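Local coordinates for putative hydrolase (PDB 4X00), which is probably a hydrolase of the alpha/beta hydrolase fold, thought to act as an aryl esterase, though its substrate is not established, at residues 14-19 / 24-29; 20-25 / 76-81; 63-68 / 95-100; 82-87 / 195-200. All coordinates share one frame; numbering follows the deposited sequence. Where two conformers were deposited one is given.

Interaction 1: 14-19 / 24-29; sequences YTVTAP and LAVQEA
The N-terminal beta hairpin of the alpha/beta hydrolase sheet pairs strand 12-17 with strand 23-30, and Tyr14, Val16, Leu24, Val26 and Glu28 carry most of the contact. Tyr14 with Val26 and Val16 with Leu24 are antiparallel hydrogen-bonded pairs; between them Thr15 and Ala25 form a non-hydrogen-bonded pair. Tyr14 N donates to Val26 O and Val26 N to Tyr14 O, both at 2.9 Å, while Val16 O receives Leu24 N at 2.8 Å. Between these bonds Thr15 CA leans on Leu24 O at 3.2 Å, a CA-H...O contact.

The side chains of Tyr14, Val16, Leu24 and Val26 share one face of the sheet. Tyr14 has CG wedged between its backbone N and carbonyl carbon (chi1 54°), which lays the ring over Val26: CB of Val26 sits beneath a ring face, 4.2 Å from the Tyr14 centroid, and its CG1 reaches Tyr14 CZ at 3.7 Å. The other branch, Val26 CG2, meets Val16 CG2 at 3.7 Å. From the ring's edge, Tyr14 OH donates to Glu28 OE2 at 2.6 Å; OE2 accepts with its anti lone pair, and the carboxylate plane is turned 79° from the ring. The same OE2 forms a salt bridge with Arg63 of the next strand, so a phenol and a guanidinium both grip this one oxygen. Val16 and Leu24 also touch helix 87-100, which packs over this face. A short antiparallel hairpin at the start of the chain, adding two strands to the edge of the central sheet, is characteristic of the alpha/beta hydrolase fold.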
loop_
_atom_site.group_PDB
_atom_site.type_symbol
_atom_site.label_atom_id
_atom_site.label_comp_id
_atom_site.label_asym_id
_atom_site.label_seq_id
_atom_site.Cartn_x
_atom_site.Cartn_y
_atom_site.Cartn_z
ATOM N N TYR A 14 0.617 -5.391 18.267
ATOM C CA TYR A 14 0.628 -6.841 18.448
ATOM C C TYR A 14 1.130 -7.521 17.188
ATOM O O TYR A 14 1.604 -6.863 16.271
ATOM C CB TYR A 14 -0.757 -7.363 18.850
ATOM C CG TYR A 14 -1.877 -6.959 17.932
ATOM C CD1 TYR A 14 -2.577 -5.774 18.138
ATOM C CD2 TYR A 14 -2.258 -7.773 16.881
ATOM C CE1 TYR A 14 -3.609 -5.412 17.303
ATOM C CE2 TYR A 14 -3.282 -7.422 16.049
ATOM C CZ TYR A 14 -3.959 -6.238 16.265
ATOM O OH TYR A 14 -4.981 -5.881 15.433
ATOM N N THR A 15 1.074 -8.839 17.137
ATOM C CA THR A 15 1.594 -9.522 15.977
ATOM C C THR A 15 0.560 -10.520 15.469
ATOM O O THR A 15 -0.341 -10.951 16.225
ATOM C CB THR A 15 2.916 -10.241 16.280
ATOM O OG1 THR A 15 2.707 -11.200 17.311
ATOM C CG2 THR A 15 3.977 -9.251 16.759
ATOM N N VAL A 16 0.712 -10.882 14.193
ATOM C CA VAL A 16 -0.132 -11.875 13.524
ATOM C C VAL A 16 0.776 -12.820 12.736
ATOM O O VAL A 16 1.623 -12.364 11.962
ATOM C CB VAL A 16 -1.149 -11.197 12.576
ATOM C CG1 VAL A 16 -1.862 -12.251 11.702
ATOM C CG2 VAL A 16 -2.166 -10.387 13.371
ATOM N N THR A 17 0.628 -14.126 12.938
ATOM C CA THR A 17 1.398 -15.077 12.150
ATOM C C THR A 17 0.725 -15.401 10.823
ATOM O O THR A 17 -0.430 -15.803 10.798
ATOM C CB THR A 17 1.613 -16.370 12.932
ATOM O OG1 THR A 17 2.197 -16.050 14.199
ATOM C CG2 THR A 17 2.524 -17.323 12.170
ATOM N N ALA A 18 1.443 -15.234 9.721
ATOM C CA ALA A 18 0.918 -15.570 8.396
ATOM C C ALA A 18 0.994 -17.079 8.129
ATOM O O ALA A 18 1.680 -17.812 8.847
ATOM C CB ALA A 18 1.693 -14.792 7.319
ATOM N N PRO A 19 0.312 -17.564 7.081
ATOM C CA PRO A 19 0.283 -19.032 6.903
ATOM C C PRO A 19 1.641 -19.688 6.600
ATOM O O PRO A 19 1.782 -20.898 6.809
ATOM C CB PRO A 19 -0.679 -19.220 5.727
ATOM C CG PRO A 19 -1.493 -17.969 5.688
ATOM C CD PRO A 19 -0.647 -16.864 6.206
ATOM N N LEU A 24 3.885 -10.860 11.330
ATOM C CA LEU A 24 3.601 -9.491 10.922
ATOM C C LEU A 24 3.398 -8.614 12.122
ATOM O O LEU A 24 2.688 -8.993 13.048
ATOM C CB LEU A 24 2.352 -9.473 10.057
ATOM C CG LEU A 24 2.443 -10.399 8.848
ATOM C CD1 LEU A 24 1.052 -10.653 8.265
ATOM C CD2 LEU A 24 3.444 -9.866 7.814
ATOM N N ALA A 25 4.017 -7.439 12.092
ATOM C CA ALA A 25 3.834 -6.426 13.131
ATOM C C ALA A 25 2.597 -5.603 12.791
ATOM O O ALA A 25 2.547 -4.988 11.731
ATOM C CB ALA A 25 5.063 -5.538 13.219
ATOM N N VAL A 26 1.610 -5.619 13.682
ATOM C CA VAL A 26 0.312 -4.995 13.464
ATOM C C VAL A 26 0.053 -3.926 14.525
ATOM O O VAL A 26 0.475 -4.052 15.690
ATOM C CB VAL A 26 -0.802 -6.054 13.504
ATOM C CG1 VAL A 26 -2.138 -5.432 13.194
ATOM C CG2 VAL A 26 -0.481 -7.184 12.522
ATOM N N GLN A 27 -0.610 -2.851 14.115
ATOM C CA GLN A 27 -0.984 -1.773 15.045
ATOM C C GLN A 27 -2.451 -1.398 14.883
ATOM O O GLN A 27 -3.024 -1.582 13.806
ATOM C CB GLN A 27 -0.130 -0.524 14.830
ATOM C CG GLN A 27 1.363 -0.755 14.705
ATOM C CD GLN A 27 1.760 -1.439 13.414
ATOM O OE1 GLN A 27 1.216 -1.179 12.349
ATOM N NE2 GLN A 27 2.733 -2.329 13.505
ATOM N N GLU A 28 -3.045 -0.877 15.952
ATOM C CA GLU A 28 -4.408 -0.381 15.871
ATOM C C GLU A 28 -4.573 0.938 16.562
ATOM O O GLU A 28 -3.941 1.208 17.590
ATOM C CB GLU A 28 -5.394 -1.344 16.512
ATOM C CG GLU A 28 -5.812 -2.427 15.663
ATOM C CD GLU A 28 -6.964 -3.165 16.304
ATOM O OE1 GLU A 28 -7.968 -2.539 16.755
ATOM O OE2 GLU A 28 -6.828 -4.384 16.387
ATOM N N ALA A 29 -5.472 1.740 16.014
ATOM C CA ALA A 29 -5.824 3.014 16.616
ATOM C C ALA A 29 -7.300 3.216 16.379
ATOM O O ALA A 29 -7.962 2.352 15.824
ATOM C CB ALA A 29 -5.013 4.162 16.008
#

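Interaction 2: 20-25 / 76-81; sequences DGVVLA and GKPAEA
Val22 reaches across to Gly76 and Pro78 with both of its methyl groups. From CB, which is directed at the other segment, the side chain divides: CG1 lies anti to the backbone N (chi1 168°) and rests against the Gly76 backbone, 4.0 Å from Gly76 O and equally far from Gly76 CA. CG2, anti to the carbonyl carbon, meets the pyrrolidine ring of Pro78, at 3.9 Å from Pro78 CG and 4.0 Å from Pro78 CD; the two side chains cross at about a right angle. The side-chain part of the contact is small and apolar, and it places the turn of the N-terminal hairpin of the alpha/beta hydrolase fold against the loop that leads from strand 63-67 to helix 82-85. One backbone bond accompanies it. Gly76 N donates to Val23 O at 2.8 Å, approaching nearly head-on to the carbonyl with an N-H...O angle of 158°. Gly76 has no side chain, so Val22 CG1 lies directly against the loop backbone. Behind Val22, its own N makes a weak bond to Asp20 OD1, and Asp20 is held in turn by salt bridges to Arg70 and Arg89.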
loop_
_atom_site.group_PDB
_atom_site.type_symbol
_atom_site.label_atom_id
_atom_site.label_comp_id
_atom_site.label_asym_id
_atom_site.label_seq_id
_atom_site.Cartn_x
_atom_site.Cartn_y
_atom_site.Cartn_z
ATOM N N ASP A 20 2.618 -18.918 6.128
ATOM C CA ASP A 20 3.942 -19.477 5.884
ATOM C C ASP A 20 4.869 -19.263 7.079
ATOM O O ASP A 20 6.070 -19.550 7.002
ATOM C CB ASP A 20 4.568 -18.931 4.570
ATOM C CG ASP A 20 4.899 -17.457 4.613
ATOM O OD1 ASP A 20 4.321 -16.749 5.453
ATOM O OD2 ASP A 20 5.743 -17.007 3.791
ATOM N N GLY A 21 4.309 -18.776 8.187
ATOM C CA GLY A 21 5.055 -18.654 9.428
ATOM C C GLY A 21 5.672 -17.281 9.648
ATOM O O GLY A 21 6.240 -17.051 10.714
ATOM N N VAL A 22 5.590 -16.376 8.665
ATOM C CA VAL A 22 6.149 -15.034 8.818
ATOM C C VAL A 22 5.297 -14.261 9.830
ATOM O O VAL A 22 4.071 -14.297 9.760
ATOM C CB VAL A 22 6.198 -14.317 7.453
ATOM C CG1 VAL A 22 6.501 -12.832 7.587
ATOM C CG2 VAL A 22 7.267 -14.978 6.597
ATOM N N VAL A 23 5.936 -13.595 10.778
ATOM C CA VAL A 23 5.216 -12.828 11.796
ATOM C C VAL A 23 5.105 -11.358 11.383
ATOM O O VAL A 23 6.111 -10.719 11.077
ATOM C CB VAL A 23 5.920 -12.946 13.180
ATOM C CG1 VAL A 23 5.253 -12.039 14.180
ATOM C CG2 VAL A 23 5.851 -14.376 13.678
ATOM N N LEU A 24 3.885 -10.860 11.330
ATOM C CA LEU A 24 3.601 -9.491 10.922
ATOM C C LEU A 24 3.398 -8.614 12.122
ATOM O O LEU A 24 2.688 -8.993 13.048
ATOM C CB LEU A 24 2.352 -9.473 10.057
ATOM C CG LEU A 24 2.443 -10.399 8.848
ATOM C CD1 LEU A 24 1.052 -10.653 8.265
ATOM C CD2 LEU A 24 3.444 -9.866 7.814
ATOM N N ALA A 25 4.017 -7.439 12.092
ATOM C CA ALA A 25 3.834 -6.426 13.131
ATOM C C ALA A 25 2.597 -5.603 12.791
ATOM O O ALA A 25 2.547 -4.988 11.731
ATOM C CB ALA A 25 5.063 -5.538 13.219
ATOM N N GLY A 76 8.521 -9.907 9.841
ATOM C CA GLY A 76 9.521 -10.895 9.464
ATOM C C GLY A 76 10.076 -10.645 8.070
ATOM O O GLY A 76 9.397 -10.096 7.168
ATOM N N LYS A 77 11.326 -11.060 7.898
ATOM C CA LYS A 77 12.080 -10.803 6.676
ATOM C C LYS A 77 12.778 -12.070 6.203
ATOM O O LYS A 77 13.994 -12.198 6.325
ATOM C CB LYS A 77 13.100 -9.675 6.908
ATOM C CG LYS A 77 12.424 -8.413 7.454
ATOM C CD LYS A 77 13.371 -7.237 7.644
ATOM C CE LYS A 77 12.609 -6.034 8.205
ATOM N NZ LYS A 77 12.077 -6.308 9.569
ATOM N N PRO A 78 12.012 -13.009 5.643
ATOM C CA PRO A 78 12.632 -14.247 5.137
ATOM C C PRO A 78 13.718 -13.955 4.115
ATOM O O PRO A 78 13.684 -12.954 3.407
ATOM C CB PRO A 78 11.466 -15.007 4.495
ATOM C CG PRO A 78 10.322 -14.023 4.418
ATOM C CD PRO A 78 10.550 -13.008 5.508
ATOM N N ALA A 79 14.702 -14.836 4.057
ATOM C CA ALA A 79 15.821 -14.680 3.131
ATOM C C ALA A 79 15.505 -15.193 1.726
ATOM O O ALA A 79 16.088 -14.727 0.754
ATOM C CB ALA A 79 17.064 -15.395 3.677
ATOM N N GLU A 80 14.579 -16.137 1.597
ATOM C CA GLU A 80 14.333 -16.750 0.285
ATOM C C GLU A 80 13.591 -15.804 -0.641
ATOM O O GLU A 80 12.514 -15.316 -0.273
ATOM C CB GLU A 80 13.492 -18.042 0.384
ATOM C CG GLU A 80 14.157 -19.277 0.948
ATOM C CD GLU A 80 15.096 -19.979 -0.032
ATOM O OE1 GLU A 80 15.307 -19.499 -1.168
ATOM O OE2 GLU A 80 15.629 -21.047 0.342
ATOM N N ALA A 81 14.112 -15.587 -1.847
ATOM C CA ALA A 81 13.407 -14.765 -2.836
ATOM C C ALA A 81 12.016 -15.315 -3.100
ATOM O O ALA A 81 11.067 -14.542 -3.289
ATOM C CB ALA A 81 14.185 -14.682 -4.150
#

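Interaction 3: 63-68 / 95-100; sequences RLITYD and AAIIES
Ile97 drives its CD1 methyl onto the ring of Tyr67, the closest meeting of segment 95-100 of helix 87-100 with strand 63-67. CD1 stands over one ring face, 3.4 Å from the Tyr67 centroid and 18° off the normal, a tight CH-pi contact displaced toward the CB end of the ring: the nearest ring atom is Tyr67 CG, at 3.3 Å from Ile97 CD1, whereas Tyr67 CZ is 4.0 Å from the same methyl. The other branch of the isoleucine reaches toward the N-terminal part of the strand, where Ile97 CG2 touches Ile65 CG2 at 4.3 Å. Ile97 thus spans two residues of the strand whose side chains both face the helix, and no hydrogen bond joins the two segments.

Torsions set up this meeting. Tyr67 places CG between its backbone N and carbonyl carbon (chi1 68°), so that a ring face is presented to the helix, and Ile97 has an extended CG1-CD1 arm (chi2 167°) that carries the methyl out from the helix to that face.

In the next shell, Tyr67 is flanked by Val26 and Ile40 from the strands on either side of it in the sheet, and Leu24 packs on Ile97. Ile65 touches Glu28 and Thr101. At the start of the strand, Arg63 bonds to Thr101 O just beyond the helix, a polar boundary to the apolar layer. A helix laid against a central beta sheet through buried aliphatic and aromatic side chains is the basic alpha/beta layering of the alpha/beta hydrolase fold.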
loop_
_atom_site.group_PDB
_atom_site.type_symbol
_atom_site.label_atom_id
_atom_site.label_comp_id
_atom_site.label_asym_id
_atom_site.label_seq_id
_atom_site.Cartn_x
_atom_site.Cartn_y
_atom_site.Cartn_z
ATOM N N ARG A 63 -12.165 1.802 13.202
ATOM C CA ARG A 63 -11.099 0.941 13.728
ATOM C C ARG A 63 -9.946 0.979 12.728
ATOM O O ARG A 63 -10.063 0.465 11.610
ATOM C CB ARG A 63 -11.629 -0.468 13.953
ATOM C CG ARG A 63 -10.567 -1.422 14.500
ATOM C CD ARG A 63 -11.115 -2.823 14.697
ATOM N NE ARG A 63 -10.083 -3.687 15.254
ATOM C CZ ARG A 63 -10.192 -5.005 15.304
ATOM N NH1 ARG A 63 -11.280 -5.594 14.805
ATOM N NH2 ARG A 63 -9.214 -5.731 15.842
ATOM N N LEU A 64 -8.843 1.624 13.116
ATOM C CA LEU A 64 -7.766 1.929 12.168
ATOM C C LEU A 64 -6.624 0.940 12.330
ATOM O O LEU A 64 -5.880 1.000 13.307
ATOM C CB LEU A 64 -7.270 3.366 12.381
ATOM C CG LEU A 64 -8.352 4.459 12.285
ATOM C CD1 LEU A 64 -7.753 5.816 12.701
ATOM C CD2 LEU A 64 -8.900 4.553 10.874
ATOM N N ILE A 65 -6.493 0.044 11.368
ATOM C CA ILE A 65 -5.514 -1.041 11.470
ATOM C C ILE A 65 -4.383 -0.806 10.475
ATOM O O ILE A 65 -4.636 -0.602 9.283
ATOM C CB ILE A 65 -6.183 -2.392 11.180
ATOM C CG1 ILE A 65 -7.283 -2.671 12.215
ATOM C CG2 ILE A 65 -5.129 -3.522 11.125
ATOM C CD1 ILE A 65 -8.257 -3.773 11.773
ATOM N N THR A 66 -3.138 -0.882 10.946
ATOM C CA THR A 66 -1.994 -0.815 10.057
ATOM C C THR A 66 -1.122 -2.053 10.303
ATOM O O THR A 66 -1.270 -2.729 11.321
ATOM C CB THR A 66 -1.149 0.461 10.289
ATOM O OG1 THR A 66 -0.778 0.554 11.672
ATOM C CG2 THR A 66 -1.892 1.727 9.903
ATOM N N TYR A 67 -0.206 -2.336 9.385
ATOM C CA TYR A 67 0.784 -3.375 9.622
ATOM C C TYR A 67 1.976 -3.144 8.726
ATOM O O TYR A 67 1.914 -2.382 7.746
ATOM C CB TYR A 67 0.207 -4.779 9.379
ATOM C CG TYR A 67 -0.158 -5.150 7.965
ATOM C CD1 TYR A 67 -1.344 -4.692 7.396
ATOM C CD2 TYR A 67 0.652 -5.997 7.212
ATOM C CE1 TYR A 67 -1.723 -5.074 6.118
ATOM C CE2 TYR A 67 0.299 -6.397 5.939
ATOM C CZ TYR A 67 -0.922 -5.947 5.396
ATOM O OH TYR A 67 -1.292 -6.337 4.133
ATOM N N ASP A 68 3.094 -3.796 9.055
ATOM C CA ASP A 68 4.271 -3.756 8.203
ATOM C C ASP A 68 4.218 -4.945 7.247
ATOM O O ASP A 68 4.008 -6.103 7.659
ATOM C CB ASP A 68 5.565 -3.820 9.021
ATOM C CG ASP A 68 5.752 -2.629 9.944
ATOM O OD1 ASP A 68 5.108 -1.571 9.744
ATOM O OD2 ASP A 68 6.535 -2.759 10.905
ATOM N N ALA A 95 -4.828 -11.592 4.357
ATOM C CA ALA A 95 -5.938 -12.425 4.801
ATOM C C ALA A 95 -5.780 -12.809 6.273
ATOM O O ALA A 95 -6.760 -12.878 7.013
ATOM C CB ALA A 95 -6.048 -13.670 3.937
ATOM N N ALA A 96 -4.541 -13.063 6.697
ATOM C CA ALA A 96 -4.299 -13.451 8.073
ATOM C C ALA A 96 -4.623 -12.305 9.028
ATOM O O ALA A 96 -5.174 -12.524 10.112
ATOM C CB ALA A 96 -2.857 -13.906 8.245
ATOM N N ILE A 97 -4.264 -11.086 8.644
ATOM C CA ILE A 97 -4.634 -9.929 9.459
ATOM C C ILE A 97 -6.148 -9.714 9.501
ATOM O O ILE A 97 -6.689 -9.484 10.575
ATOM C CB ILE A 97 -3.898 -8.720 8.959
ATOM C CG1 ILE A 97 -2.438 -8.925 9.411
ATOM C CG2 ILE A 97 -4.496 -7.389 9.476
ATOM C CD1 ILE A 97 -1.491 -8.048 8.800
ATOM N N ILE A 98 -6.840 -9.829 8.364
ATOM C CA ILE A 98 -8.305 -9.726 8.364
ATOM C C ILE A 98 -8.905 -10.750 9.317
ATOM O O ILE A 98 -9.808 -10.442 10.098
ATOM C CB ILE A 98 -8.869 -9.910 6.941
ATOM C CG1 ILE A 98 -8.432 -8.714 6.082
ATOM C CG2 ILE A 98 -10.397 -10.055 6.968
ATOM C CD1 ILE A 98 -8.701 -8.857 4.600
ATOM N N GLU A 99 -8.377 -11.965 9.296
ATOM C CA GLU A 99 -8.913 -13.012 10.175
ATOM C C GLU A 99 -8.590 -12.780 11.651
ATOM O O GLU A 99 -9.469 -12.888 12.519
ATOM C CB GLU A 99 -8.397 -14.381 9.742
ATOM C CG GLU A 99 -9.064 -14.851 8.471
ATOM C CD GLU A 99 -8.623 -16.234 8.023
ATOM O OE1 GLU A 99 -8.427 -17.129 8.887
ATOM O OE2 GLU A 99 -8.479 -16.424 6.790
ATOM N N SER A 100 -7.334 -12.460 11.940
ATOM C CA SER A 100 -6.883 -12.392 13.324
ATOM C C SER A 100 -7.548 -11.245 14.068
ATOM O O SER A 100 -7.872 -11.355 15.253
ATOM C CB SER A 100 -5.364 -12.251 13.381
ATOM O OG SER A 100 -4.907 -12.409 14.715
#

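Interaction 4: 82-87 / 195-200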
loop_
_atom_site.group_PDB
_atom_site.type_symbol
_atom_site.label_atom_id
_atom_site.label_comp_id
_atom_site.label_asym_id
_atom_site.label_seq_id
_atom_site.Cartn_x
_atom_site.Cartn_y
_atom_site.Cartn_z
ATOM N N SER A 82 11.871 -16.631 -3.076
ATOM C CA SER A 82 10.570 -17.219 -3.386
ATOM C C SER A 82 9.504 -16.943 -2.306
ATOM O O SER A 82 8.312 -17.144 -2.535
ATOM C CB SER A 82 10.735 -18.716 -3.622
ATOM O OG SER A 82 11.221 -19.354 -2.454
ATOM N N SER A 83 9.911 -16.427 -1.151
ATOM C CA SER A 83 8.950 -15.958 -0.161
ATOM C C SER A 83 8.338 -14.604 -0.534
ATOM O O SER A 83 7.378 -14.173 0.098
ATOM C CB SER A 83 9.627 -15.859 1.208
ATOM O OG SER A 83 9.914 -17.151 1.707
ATOM N N TYR A 84 8.865 -13.958 -1.575
ATOM C CA TYR A 84 8.364 -12.657 -2.022
ATOM C C TYR A 84 7.848 -12.670 -3.471
ATOM O O TYR A 84 6.994 -11.861 -3.830
ATOM C CB TYR A 84 9.476 -11.618 -1.906
ATOM C CG TYR A 84 10.061 -11.471 -0.528
ATOM C CD1 TYR A 84 9.415 -10.742 0.472
ATOM C CD2 TYR A 84 11.278 -12.063 -0.234
ATOM C CE1 TYR A 84 9.961 -10.620 1.721
ATOM C CE2 TYR A 84 11.834 -11.949 1.007
ATOM C CZ TYR A 84 11.191 -11.216 1.981
ATOM O OH TYR A 84 11.740 -11.061 3.233
ATOM N N THR A 85 8.405 -13.521 -4.329
ATOM C CA THR A 85 8.040 -13.454 -5.742
ATOM C C THR A 85 6.643 -14.008 -5.974
ATOM O O THR A 85 6.009 -13.667 -6.970
ATOM C CB THR A 85 9.048 -14.203 -6.633
ATOM O OG1 THR A 85 9.229 -15.542 -6.138
ATOM C CG2 THR A 85 10.398 -13.478 -6.633
ATOM N N ASP A 86 6.157 -14.849 -5.063
ATOM C CA ASP A 86 4.786 -15.338 -5.172
ATOM C C ASP A 86 3.850 -14.284 -4.551
ATOM O O ASP A 86 3.803 -14.131 -3.319
ATOM C CB ASP A 86 4.623 -16.687 -4.469
ATOM C CG ASP A 86 3.201 -17.236 -4.559
ATOM O OD1 ASP A 86 2.360 -16.624 -5.253
ATOM O OD2 ASP A 86 2.936 -18.309 -3.956
ATOM N N GLY A 87 3.105 -13.560 -5.392
ATOM C CA GLY A 87 2.162 -12.557 -4.917
ATOM C C GLY A 87 1.169 -13.101 -3.901
ATOM O O GLY A 87 0.687 -12.356 -3.052
ATOM N N LEU A 195 15.291 -0.139 6.848
ATOM C CA LEU A 195 14.945 -1.393 7.506
ATOM C C LEU A 195 14.509 -2.461 6.527
ATOM O O LEU A 195 14.484 -3.645 6.874
ATOM C CB LEU A 195 13.803 -1.179 8.502
ATOM C CG LEU A 195 14.062 -0.127 9.574
ATOM C CD1 LEU A 195 12.792 0.054 10.425
ATOM C CD2 LEU A 195 15.204 -0.531 10.463
ATOM N N ALA A 196 14.150 -2.081 5.308
ATOM C CA ALA A 196 13.609 -3.090 4.378
ATOM C C ALA A 196 14.671 -4.118 3.960
ATOM O O ALA A 196 15.840 -3.809 3.722
ATOM C CB ALA A 196 13.012 -2.411 3.138
ATOM N N SER A 197 14.219 -5.355 3.842
ATOM C CA SER A 197 15.074 -6.473 3.460
ATOM C C SER A 197 15.617 -6.333 2.048
ATOM O O SER A 197 14.856 -6.110 1.107
ATOM C CB SER A 197 14.270 -7.782 3.570
ATOM O OG SER A 197 14.917 -8.821 2.832
ATOM N N TRP A 198 16.929 -6.521 1.885
ATOM C CA TRP A 198 17.531 -6.489 0.559
ATOM C C TRP A 198 17.089 -7.708 -0.264
ATOM O O TRP A 198 17.041 -7.653 -1.501
ATOM C CB TRP A 198 19.055 -6.454 0.666
ATOM C CG TRP A 198 19.596 -5.165 1.181
ATOM C CD1 TRP A 198 18.960 -4.239 1.978
ATOM C CD2 TRP A 198 20.904 -4.655 0.936
ATOM N NE1 TRP A 198 19.800 -3.181 2.222
ATOM C CE2 TRP A 198 21.015 -3.427 1.619
ATOM C CE3 TRP A 198 22.007 -5.145 0.231
ATOM C CZ2 TRP A 198 22.168 -2.643 1.545
ATOM C CZ3 TRP A 198 23.144 -4.368 0.158
ATOM C CH2 TRP A 198 23.222 -3.137 0.811
ATOM N N ASP A 199 16.744 -8.808 0.414
ATOM C CA ASP A 199 16.232 -9.986 -0.306
ATOM C C ASP A 199 14.868 -9.663 -0.893
ATOM O O ASP A 199 14.573 -9.987 -2.034
ATOM C CB ASP A 199 16.128 -11.190 0.636
ATOM C CG ASP A 199 17.467 -11.561 1.257
ATOM O OD1 ASP A 199 18.403 -11.771 0.469
ATOM O OD2 ASP A 199 17.586 -11.608 2.509
ATOM N N MET A 200 14.032 -9.018 -0.088
ATOM C CA MET A 200 12.723 -8.575 -0.533
ATOM C C MET A 200 12.887 -7.620 -1.713
ATOM O O MET A 200 12.214 -7.783 -2.745
ATOM C CB MET A 200 11.984 -7.909 0.622
ATOM C CG MET A 200 10.617 -7.377 0.216
ATOM S SD MET A 200 10.651 -5.726 -0.552
ATOM C CE MET A 200 11.405 -4.764 0.792
#
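Tyr84 and Met200 make the principal apolar contact, the aromatic ring lying against the first turn of helix 198-204. Met200 CB sits over one ring face, 3.7 Å from the Tyr84 centroid and 17° off its normal, a CH-pi contact shifted toward the rim. The nearest ring carbon to this methylene is Tyr84 CE1, at 3.6 Å from Met200 CB. Met200 CG continues over the same side, 3.6 Å from Tyr84 CD1, after which bends at chi2 (-84°) and chi3 lead SD away from the ring. The two side chains cross at about a right angle. Over the same face, toward the CD2-CE2 edge, the helix backbone takes over: Tyr84 CE2 is 3.8 Å from Met200 CA. Asp199 adds a looser contact, with Tyr84 CE2 at 4.4 Å from its CB.

The polar interactions run within the segment or outward. Ser197 is the N-cap of helix 198-204, its OG accepting from Met200 N at 3.1 Å in a nearly straight bond (170°) and more weakly from Asp199 N. This cap fixes the helix start against which the ring lies. Tyr84 OH bonds to Pro78 O, and Asp199 pairs with Arg202.

Tyr84 also touches Ala203, one turn further along helix 198-204, while Met200 packs on Trp90 of helix 87-100; the contact therefore lies where the weakly bonded helical turn 82-85 and the helix following it meet helix 198-204.

Overall arrangement
Interactions 1 and 3 lie side by side at one edge of the central sheet, where strands 12-17, 23-30 and 63-67 are neighbours, with centres about 6 Å apart. Interaction 2 extends from it, about 12 Å from interaction 1 and about 16 Å from interaction 3 between centres; it shares Leu24 and Ala25 with interaction 1 and carries strand 23-30 toward the 76-81 loop. That loop leads on to interaction 4, centred about 8 Å from the centre of interaction 2 but about 20 Å from that of interaction 3. Along the chain, interaction 1 closes first, whereas interaction 3 alternates with both 2 and 4. Together they tie the sheet edge and helix 87-100 to helix 198-204.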